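Long-range contact in long form salivary protein D7L (Phlebotomus duboscqi, PDB 6MT7), which binds and sequesters host leukotrienes and a thromboxane A2 analogue, modulating blood feeding of female sand flies and inhibiting thromboxane A2-dependent platelet aggregation triggered by low collagen: residues Q157-A162 with Q201-A206. Residues are numbered along the deposited sequence; the frame is centred on the assembly and turned at random.
Sequences QHACSA and QGCKVA
Ala206 puts its methyl group between Ala159 and Ala162, one turn apart on the facing helix. Its CB lies 3.6 Å from Ala162 CB and 3.9 Å from Ala159 CA, and the carbonyl O of His158 lines the same spot at 4.1 Å from that CB. Beside it, Ala159 CB meets Cys203 CB at 3.6 Å. With nothing bulkier than a methyl or methylene at the interface, the backbones come close: Ala159 CA and Ala206 CA are 5.3 Å apart. No hydrogen bond spans the two segments; methyl and methylene groups carry the contact, and Ala206 O also rests against the Ala162 methyl.

The polar and covalent ties lie just outside. A chi1 of 59° tucks Cys203 SG in over its own backbone, where it bonds to Cys156. Lys204 adds a salt bridge to Asp155. Asp207, which follows Ala206 on helix 203-216, accepts the backbone N-H groups of Gln157 and His158, one on each carboxylate oxygen, while the His158 ring stacks with Tyr210. On the other helix, Ser161 OG is held by Glu150.

Close helices stapled by disulfides are characteristic of the odorant-binding-protein fold, and this C-terminal half is consistent with it: Cys156-Cys203 ties the lead-in of helix 159-164 to the start of helix 203-216, and Cys144-Cys160 ties helix 159-164 to helix 140-144, away from the ligand pocket, which here holds a detergent fragment.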
# COMPACT_ATOMS: atom_id res chain seq x y z
N GLN A 157 2.25 18.61 -13.34
CA GLN A 157 3.68 18.35 -13.39
C GLN A 157 4.09 17.07 -12.67
O GLN A 157 5.19 16.57 -12.94
CB GLN A 157 4.45 19.52 -12.79
CG GLN A 157 4.55 20.72 -13.72
CD GLN A 157 4.50 22.04 -12.98
OE1 GLN A 157 3.53 22.78 -13.07
NE2 GLN A 157 5.57 22.34 -12.24
N HIS A 158 3.26 16.54 -11.78
CA HIS A 158 3.63 15.41 -10.94
C HIS A 158 2.47 14.44 -10.74
O HIS A 158 2.38 13.77 -9.70
CB HIS A 158 4.12 15.88 -9.56
CG HIS A 158 5.09 17.01 -9.62
ND1 HIS A 158 6.39 16.86 -10.07
CD2 HIS A 158 4.96 18.32 -9.29
CE1 HIS A 158 7.01 18.02 -10.01
NE2 HIS A 158 6.17 18.92 -9.54
N ALA A 159 1.57 14.36 -11.72
CA ALA A 159 0.34 13.60 -11.54
C ALA A 159 0.62 12.11 -11.38
O ALA A 159 0.02 11.44 -10.53
CB ALA A 159 -0.60 13.83 -12.71
N CYS A 160 1.53 11.58 -12.19
CA CYS A 160 1.87 10.17 -12.14
C CYS A 160 2.75 9.87 -10.93
O CYS A 160 2.49 8.92 -10.18
CB CYS A 160 2.56 9.78 -13.45
SG CYS A 160 3.21 8.09 -13.59
N SER A 161 3.77 10.70 -10.71
CA SER A 161 4.71 10.47 -9.61
C SER A 161 4.00 10.48 -8.27
O SER A 161 4.29 9.66 -7.39
CB SER A 161 5.81 11.53 -9.63
OG SER A 161 6.77 11.25 -10.62
N ALA A 162 3.06 11.42 -8.08
CA ALA A 162 2.36 11.49 -6.80
C ALA A 162 1.56 10.22 -6.54
O ALA A 162 1.43 9.79 -5.39
CB ALA A 162 1.44 12.71 -6.77
N GLN A 201 -8.45 20.26 -7.13
CA GLN A 201 -9.26 19.36 -7.94
C GLN A 201 -8.40 18.69 -9.00
O GLN A 201 -7.50 19.31 -9.57
CB GLN A 201 -10.43 20.12 -8.59
CG GLN A 201 -11.56 20.45 -7.62
CD GLN A 201 -12.84 20.84 -8.32
OE1 GLN A 201 -12.85 21.09 -9.53
NE2 GLN A 201 -13.93 20.89 -7.57
N GLY A 202 -8.69 17.41 -9.25
CA GLY A 202 -7.94 16.67 -10.25
C GLY A 202 -6.48 16.50 -9.86
O GLY A 202 -6.12 16.44 -8.68
N CYS A 203 -5.62 16.43 -10.87
CA CYS A 203 -4.21 16.21 -10.60
C CYS A 203 -3.55 17.40 -9.90
O CYS A 203 -2.39 17.29 -9.50
CB CYS A 203 -3.47 15.88 -11.91
SG CYS A 203 -3.57 17.14 -13.21
N LYS A 204 -4.26 18.52 -9.71
CA LYS A 204 -3.68 19.59 -8.91
C LYS A 204 -3.54 19.18 -7.45
O LYS A 204 -2.67 19.69 -6.74
CB LYS A 204 -4.51 20.86 -9.02
CG LYS A 204 -4.64 21.38 -10.45
CD LYS A 204 -3.29 21.76 -11.02
CE LYS A 204 -3.46 22.49 -12.34
NZ LYS A 204 -2.25 22.35 -13.20
N VAL A 205 -4.40 18.26 -6.98
CA VAL A 205 -4.18 17.65 -5.67
C VAL A 205 -2.84 16.93 -5.66
O VAL A 205 -2.05 17.06 -4.72
CB VAL A 205 -5.32 16.69 -5.31
CG1 VAL A 205 -5.05 16.02 -3.96
CG2 VAL A 205 -6.65 17.41 -5.27
N ALA A 206 -2.57 16.16 -6.71
CA ALA A 206 -1.30 15.44 -6.82
C ALA A 206 -0.12 16.41 -6.79
O ALA A 206 0.85 16.20 -6.05
CB ALA A 206 -1.29 14.61 -8.11